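PDB 3LDU: putative methylase from Clostridium difficile, which probably methylates guanine in ribosomal RNA and holds a GTP molecule in its methyltransferase domain. Local coordinates for residues 256-270 against 284-296. Numbering follows the deposited sequence.
With GTP (guanosine-5'-triphosphate), chain B; FMT (formic acid), chain D.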
loop_
_atom_site.group_PDB
_atom_site.type_symbol
_atom_site.label_atom_id
_atom_site.label_comp_id
_atom_site.label_asym_id
_atom_site.label_seq_id
_atom_site.Cartn_x
_atom_site.Cartn_y
_atom_site.Cartn_z
ATOM N N SER A 256 -15.818 -20.268 2.133
ATOM C CA SER A 256 -14.769 -20.500 3.121
ATOM C C SER A 256 -15.108 -20.009 4.528
ATOM O O SER A 256 -15.651 -18.918 4.716
ATOM C CB SER A 256 -13.446 -19.887 2.662
ATOM O OG SER A 256 -12.817 -20.723 1.711
ATOM N N LYS A 257 -14.779 -20.830 5.516
ATOM C CA LYS A 257 -14.926 -20.440 6.906
ATOM C C LYS A 257 -13.601 -20.623 7.635
ATOM O O LYS A 257 -12.974 -21.684 7.566
ATOM C CB LYS A 257 -16.027 -21.249 7.589
ATOM C CG LYS A 257 -17.417 -21.033 7.009
ATOM C CD LYS A 257 -18.445 -21.853 7.778
ATOM C CE LYS A 257 -19.846 -21.696 7.207
ATOM N NZ LYS A 257 -20.837 -22.529 7.952
ATOM N N PHE A 258 -13.165 -19.568 8.309
ATOM C CA PHE A 258 -11.982 -19.638 9.144
ATOM C C PHE A 258 -12.063 -18.529 10.176
ATOM O O PHE A 258 -12.903 -17.636 10.073
ATOM C CB PHE A 258 -10.698 -19.517 8.311
ATOM C CG PHE A 258 -10.577 -18.216 7.547
ATOM C CD1 PHE A 258 -9.890 -17.135 8.085
ATOM C CD2 PHE A 258 -11.149 -18.075 6.286
ATOM C CE1 PHE A 258 -9.779 -15.939 7.382
ATOM C CE2 PHE A 258 -11.038 -16.887 5.579
ATOM C CZ PHE A 258 -10.355 -15.815 6.124
ATOM N N LYS A 259 -11.192 -18.603 11.173
ATOM C CA LYS A 259 -11.146 -17.607 12.225
ATOM C C LYS A 259 -9.687 -17.274 12.504
ATOM O O LYS A 259 -8.843 -18.171 12.573
ATOM C CB LYS A 259 -11.784 -18.155 13.502
ATOM C CG LYS A 259 -12.586 -17.146 14.300
ATOM C CD LYS A 259 -14.023 -17.084 13.798
ATOM C CE LYS A 259 -14.967 -16.558 14.864
ATOM N NZ LYS A 259 -16.323 -16.314 14.297
ATOM N N ILE A 260 -9.393 -15.990 12.653
ATOM C CA ILE A 260 -8.084 -15.560 13.132
ATOM C C ILE A 260 -8.327 -14.661 14.345
ATOM O O ILE A 260 -9.462 -14.203 14.563
ATOM C CB ILE A 260 -7.267 -14.865 12.015
ATOM C CG1 ILE A 260 -7.968 -13.589 11.554
ATOM C CG2 ILE A 260 -7.096 -15.809 10.844
ATOM C CD1 ILE A 260 -7.332 -12.934 10.324
ATOM N N TYR A 261 -7.290 -14.441 15.153
ATOM C CA TYR A 261 -7.492 -13.876 16.481
ATOM C C TYR A 261 -6.580 -12.708 16.790
ATOM O O TYR A 261 -5.399 -12.746 16.479
ATOM C CB TYR A 261 -7.222 -14.963 17.532
ATOM C CG TYR A 261 -8.169 -16.120 17.420
ATOM C CD1 TYR A 261 -9.296 -16.191 18.225
ATOM C CD2 TYR A 261 -7.950 -17.134 16.494
ATOM C CE1 TYR A 261 -10.188 -17.252 18.117
ATOM C CE2 TYR A 261 -8.831 -18.197 16.380
ATOM C CZ TYR A 261 -9.947 -18.248 17.191
ATOM O OH TYR A 261 -10.826 -19.301 17.077
ATOM N N GLY A 262 -7.132 -11.690 17.447
ATOM C CA GLY A 262 -6.329 -10.573 17.910
ATOM C C GLY A 262 -6.504 -10.383 19.406
ATOM O O GLY A 262 -7.603 -10.590 19.938
ATOM N N TYR A 263 -5.418 -10.015 20.084
ATOM C CA TYR A 263 -5.468 -9.603 21.488
ATOM C C TYR A 263 -4.753 -8.275 21.664
ATOM O O TYR A 263 -3.801 -7.981 20.943
ATOM C CB TYR A 263 -4.800 -10.649 22.394
ATOM C CG TYR A 263 -5.428 -12.004 22.257
ATOM C CD1 TYR A 263 -6.564 -12.334 22.981
ATOM C CD2 TYR A 263 -4.901 -12.949 21.386
ATOM C CE1 TYR A 263 -7.161 -13.560 22.839
ATOM C CE2 TYR A 263 -5.489 -14.188 21.242
ATOM C CZ TYR A 263 -6.615 -14.489 21.979
ATOM O OH TYR A 263 -7.221 -15.712 21.845
ATOM N N ASP A 264 -5.205 -7.478 22.629
ATOM C CA ASP A 264 -4.483 -6.265 23.012
ATOM C C ASP A 264 -4.871 -5.947 24.453
ATOM O O ASP A 264 -5.941 -6.350 24.900
ATOM C CB ASP A 264 -4.860 -5.102 22.073
ATOM C CG ASP A 264 -3.827 -3.986 22.083
ATOM O OD1 ASP A 264 -3.125 -3.815 21.060
ATOM O OD2 ASP A 264 -3.708 -3.282 23.111
ATOM N N ILE A 265 -4.010 -5.249 25.189
ATOM C CA ILE A 265 -4.385 -4.828 26.541
ATOM C C ILE A 265 -5.127 -3.489 26.561
ATOM O O ILE A 265 -5.648 -3.078 27.604
ATOM C CB ILE A 265 -3.184 -4.753 27.509
ATOM C CG1 ILE A 265 -2.159 -3.726 27.010
ATOM C CG2 ILE A 265 -2.579 -6.141 27.724
ATOM C CD1 ILE A 265 -1.023 -3.487 27.979
ATOM N N ASP A 266 -5.161 -2.806 25.415
ATOM C CA ASP A 266 -5.893 -1.545 25.287
ATOM C C ASP A 266 -7.329 -1.857 24.863
ATOM O O ASP A 266 -7.594 -2.175 23.705
ATOM C CB ASP A 266 -5.197 -0.629 24.259
ATOM C CG ASP A 266 -5.861 0.755 24.125
ATOM O OD1 ASP A 266 -7.046 0.914 24.464
ATOM O OD2 ASP A 266 -5.181 1.697 23.672
ATOM N N GLU A 267 -8.246 -1.772 25.816
ATOM C CA GLU A 267 -9.631 -2.180 25.609
ATOM C C GLU A 267 -10.299 -1.344 24.523
ATOM O O GLU A 267 -11.106 -1.844 23.747
ATOM C CB GLU A 267 -10.405 -2.060 26.916
ATOM C CG GLU A 267 -11.834 -2.516 26.808
ATOM C CD GLU A 267 -12.595 -2.393 28.108
ATOM O OE1 GLU A 267 -11.992 -2.037 29.147
ATOM O OE2 GLU A 267 -13.808 -2.662 28.084
ATOM N N GLU A 268 -9.965 -0.062 24.486
ATOM C CA GLU A 268 -10.504 0.827 23.466
ATOM C C GLU A 268 -10.030 0.390 22.079
ATOM O O GLU A 268 -10.784 0.479 21.125
ATOM C CB GLU A 268 -10.103 2.269 23.759
ATOM C CG GLU A 268 -10.407 3.249 22.659
ATOM C CD GLU A 268 -10.349 4.676 23.154
ATOM O OE1 GLU A 268 -10.420 4.872 24.383
ATOM O OE2 GLU A 268 -10.241 5.597 22.317
ATOM N N SER A 269 -8.799 -0.115 21.976
ATOM C CA SER A 269 -8.299 -0.588 20.692
ATOM C C SER A 269 -9.077 -1.798 20.200
ATOM O O SER A 269 -9.342 -1.927 19.009
ATOM C CB SER A 269 -6.798 -0.895 20.753
ATOM O OG SER A 269 -6.068 0.316 20.817
ATOM N N ILE A 270 -9.432 -2.687 21.117
ATOM C CA ILE A 270 -10.252 -3.845 20.770
ATOM C C ILE A 270 -11.638 -3.409 20.271
ATOM O O ILE A 270 -12.155 -3.947 19.284
ATOM C CB ILE A 270 -10.392 -4.819 21.960
ATOM C CG1 ILE A 270 -9.023 -5.399 22.329
ATOM C CG2 ILE A 270 -11.397 -5.928 21.644
ATOM C CD1 ILE A 270 -8.317 -6.053 21.169
ATOM N N GLU A 284 -16.789 -11.606 10.499
ATOM C CA GLU A 284 -17.091 -13.013 10.757
ATOM C C GLU A 284 -15.831 -13.880 10.803
ATOM O O GLU A 284 -15.885 -15.044 11.199
ATOM C CB GLU A 284 -18.064 -13.562 9.712
ATOM C CG GLU A 284 -19.468 -12.972 9.792
ATOM C CD GLU A 284 -20.243 -13.451 11.014
ATOM O OE1 GLU A 284 -19.799 -14.423 11.663
ATOM O OE2 GLU A 284 -21.302 -12.858 11.325
ATOM N N TYR A 285 -14.693 -13.313 10.417
ATOM C CA TYR A 285 -13.468 -14.108 10.294
ATOM C C TYR A 285 -12.449 -13.769 11.359
ATOM O O TYR A 285 -11.408 -14.407 11.435
ATOM C CB TYR A 285 -12.842 -13.938 8.906
ATOM C CG TYR A 285 -13.800 -14.289 7.794
ATOM C CD1 TYR A 285 -13.884 -15.586 7.311
ATOM C CD2 TYR A 285 -14.640 -13.326 7.240
ATOM C CE1 TYR A 285 -14.775 -15.917 6.307
ATOM C CE2 TYR A 285 -15.528 -13.648 6.237
ATOM C CZ TYR A 285 -15.590 -14.943 5.774
ATOM O OH TYR A 285 -16.469 -15.262 4.764
ATOM N N ILE A 286 -12.752 -12.772 12.188
ATOM C CA ILE A 286 -11.806 -12.349 13.212
ATOM C C ILE A 286 -12.469 -12.272 14.569
ATOM O O ILE A 286 -13.593 -11.792 14.698
ATOM C CB ILE A 286 -11.213 -10.953 12.923
ATOM C CG1 ILE A 286 -10.786 -10.839 11.470
ATOM C CG2 ILE A 286 -10.026 -10.697 13.839
ATOM C CD1 ILE A 286 -10.357 -9.422 11.082
ATOM N N GLU A 287 -11.765 -12.740 15.588
ATOM C CA GLU A 287 -12.227 -12.550 16.954
ATOM C C GLU A 287 -11.175 -11.744 17.718
ATOM O O GLU A 287 -10.018 -12.153 17.809
ATOM C CB GLU A 287 -12.488 -13.899 17.622
ATOM C CG GLU A 287 -12.850 -13.791 19.084
ATOM C CD GLU A 287 -13.114 -15.147 19.716
ATOM O OE1 GLU A 287 -13.867 -15.944 19.114
ATOM O OE2 GLU A 287 -12.575 -15.405 20.815
ATOM N N PHE A 288 -11.588 -10.591 18.237
ATOM C CA PHE A 288 -10.710 -9.677 18.958
ATOM C C PHE A 288 -11.096 -9.726 20.429
ATOM O O PHE A 288 -12.286 -9.743 20.751
ATOM C CB PHE A 288 -10.928 -8.236 18.491
ATOM C CG PHE A 288 -10.478 -7.949 17.076
ATOM C CD1 PHE A 288 -9.127 -7.809 16.772
ATOM C CD2 PHE A 288 -11.406 -7.748 16.075
ATOM C CE1 PHE A 288 -8.709 -7.505 15.466
ATOM C CE2 PHE A 288 -11.000 -7.443 14.781
ATOM C CZ PHE A 288 -9.650 -7.328 14.481
ATOM N N ASN A 289 -10.098 -9.748 21.308
ATOM C CA ASN A 289 -10.316 -9.793 22.758
ATOM C C ASN A 289 -9.234 -9.019 23.500
ATOM O O ASN A 289 -8.101 -8.916 23.034
ATOM C CB ASN A 289 -10.288 -11.238 23.271
ATOM C CG ASN A 289 -11.528 -12.022 22.897
ATOM O OD1 ASN A 289 -12.641 -11.684 23.306
ATOM N ND2 ASN A 289 -11.339 -13.086 22.120
ATOM N N VAL A 290 -9.578 -8.487 24.666
ATOM C CA VAL A 290 -8.541 -8.002 25.570
ATOM C C VAL A 290 -7.722 -9.204 26.025
ATOM O O VAL A 290 -8.269 -10.236 26.396
ATOM C CB VAL A 290 -9.148 -7.262 26.781
ATOM C CG1 VAL A 290 -8.068 -6.904 27.794
ATOM C CG2 VAL A 290 -9.869 -6.010 26.307
ATOM N N GLY A 291 -6.400 -9.079 25.946
ATOM C CA GLY A 291 -5.499 -10.138 26.361
ATOM C C GLY A 291 -4.071 -9.630 26.414
ATOM O O GLY A 291 -3.744 -8.607 25.810
ATOM N N ASP A 292 -3.224 -10.355 27.145
ATOM C CA ASP A 292 -1.817 -10.013 27.351
ATOM C C ASP A 292 -0.945 -10.982 26.536
ATOM O O ASP A 292 -0.903 -12.175 26.828
ATOM C CB ASP A 292 -1.532 -10.128 28.867
ATOM C CG ASP A 292 -0.106 -9.733 29.265
ATOM O OD1 ASP A 292 0.748 -9.455 28.395
ATOM O OD2 ASP A 292 0.152 -9.713 30.494
ATOM N N ALA A 293 -0.264 -10.467 25.507
ATOM C CA ALA A 293 0.592 -11.271 24.627
ATOM C C ALA A 293 1.658 -12.081 25.374
ATOM O O ALA A 293 2.054 -13.151 24.911
ATOM C CB ALA A 293 1.274 -10.373 23.596
ATOM N N THR A 294 2.145 -11.542 26.491
ATOM C CA THR A 294 3.185 -12.225 27.280
ATOM C C THR A 294 2.662 -13.479 27.974
ATOM O O THR A 294 3.443 -14.283 28.489
ATOM C CB THR A 294 3.864 -11.296 28.325
ATOM O OG1 THR A 294 2.932 -10.945 29.347
ATOM C CG2 THR A 294 4.404 -10.027 27.652
ATOM N N GLN A 295 1.346 -13.642 27.986
ATOM C CA GLN A 295 0.732 -14.824 28.567
ATOM C C GLN A 295 0.118 -15.689 27.489
ATOM O O GLN A 295 -0.622 -16.628 27.797
ATOM C CB GLN A 295 -0.348 -14.431 29.573
ATOM C CG GLN A 295 0.131 -13.421 30.586
ATOM C CD GLN A 295 1.258 -13.961 31.414
ATOM O OE1 GLN A 295 1.101 -14.982 32.085
ATOM N NE2 GLN A 295 2.409 -13.289 31.374
ATOM N N PHE A 296 0.385 -15.368 26.226
ATOM C CA PHE A 296 -0.250 -16.129 25.159
ATOM C C PHE A 296 0.192 -17.596 25.205
ATOM O O PHE A 296 1.379 -17.902 25.338
ATOM C CB PHE A 296 -0.023 -15.518 23.760
ATOM C CG PHE A 296 -0.651 -16.325 22.661
ATOM C CD1 PHE A 296 -2.028 -16.311 22.478
ATOM C CD2 PHE A 296 0.127 -17.149 21.847
ATOM C CE1 PHE A 296 -2.624 -17.071 21.486
ATOM C CE2 PHE A 296 -0.462 -17.912 20.851
ATOM C CZ PHE A 296 -1.845 -17.870 20.671
HETATM P PG GTP B . -2.327 -1.663 14.235
HETATM O O1G GTP B . -2.647 -3.142 14.186
HETATM O O2G GTP B . -2.138 -1.171 12.826
HETATM O O3G GTP B . -3.467 -0.878 14.841
HETATM O O3B GTP B . -0.972 -1.467 15.101
HETATM P PB GTP B . -1.043 -0.815 16.577
HETATM O O1B GTP B . -0.671 0.643 16.454
HETATM O O2B GTP B . -2.427 -0.927 17.157
HETATM O O3A GTP B . 0.033 -1.531 17.547
HETATM P PA GTP B . 0.923 -0.539 18.469
HETATM O O1A GTP B . 0.001 0.484 19.096
HETATM O O2A GTP B . 1.979 0.157 17.643
HETATM O "O5'" GTP B . 1.569 -1.399 19.660
HETATM C "C5'" GTP B . 1.151 -2.724 19.756
HETATM C "C4'" GTP B . -0.070 -2.771 20.667
HETATM O "O4'" GTP B . 0.268 -3.661 21.694
HETATM C "C3'" GTP B . -0.480 -1.471 21.362
HETATM O "O3'" GTP B . -1.813 -1.191 20.995
HETATM C "C2'" GTP B . -0.419 -1.752 22.861
HETATM O "O2'" GTP B . -1.601 -1.383 23.544
HETATM C "C1'" GTP B . -0.348 -3.258 22.890
HETATM N N9 GTP B . 0.436 -3.851 23.981
HETATM C C8 GTP B . 1.497 -3.372 24.702
HETATM N N7 GTP B . 1.860 -4.343 25.583
HETATM C C5 GTP B . 1.037 -5.413 25.425
HETATM C C6 GTP B . 0.957 -6.653 26.050
HETATM O O6 GTP B . 1.740 -6.969 26.959
HETATM N N1 GTP B . -0.020 -7.531 25.631
HETATM C C2 GTP B . -0.901 -7.195 24.618
HETATM N N2 GTP B . -1.810 -8.080 24.244
HETATM N N3 GTP B . -0.836 -5.953 23.993
HETATM C C4 GTP B . 0.135 -5.101 24.410
HETATM C C FMT D . -9.471 -21.642 12.126
HETATM O O1 FMT D . -8.380 -22.025 12.547
HETATM O O2 FMT D . -9.613 -20.970 11.105
HETATM O O HOH W 1 -15.723 -17.864 9.437
HETATM O O HOH W 2 -8.945 -13.153 20.290
#
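E287 O is gripped by two donors: G262 N, at 2.9 Å and nearly straight (N-H...O 166°), and a water that also donates to G262 O and accepts from N289 ND2. The same water lies over one face of the Y263 ring and at the edge of the Y261 ring. The N289 amide is further fixed by its ND2, which gives a bond of 2.9 Å to the anti lone pair of E287 OE2, almost in the amide plane. Y263 runs alongside N289, with CD1 3.9 Å from N289 CB.

Alternating bonds, from I260 N to Y285 O (2.8 Å) through G291 N to D264 O, define a parallel pair, the axes of strands 260-264 and 286-290 18° apart. Y261, Y263, E287 and N289 share one face; on the other, with F288, I260 CG1 meets I286 CG1 at 3.9 Å. Y285 CD1 sits 3.6 Å from F258 CE2, over one face of the phenylalanine ring.

D264 CG stands anti to the backbone N (chi1 -160°), which carries the carboxylate to the ribose: OD2 accepts from GTP O2' at 2.9 Å and OD1 from O3' and G205 N, as acidic residues of Rossmann-like methyltransferases commonly hold the ribose of S-adenosylmethionine. The two strands belong to a beta-alpha-beta crossover through helix 267-280; 286-290 borders the sheet, 260-264 lies between it and strand 199-201, and helices 208-217 and 267-280 cover the I286 and F288 face.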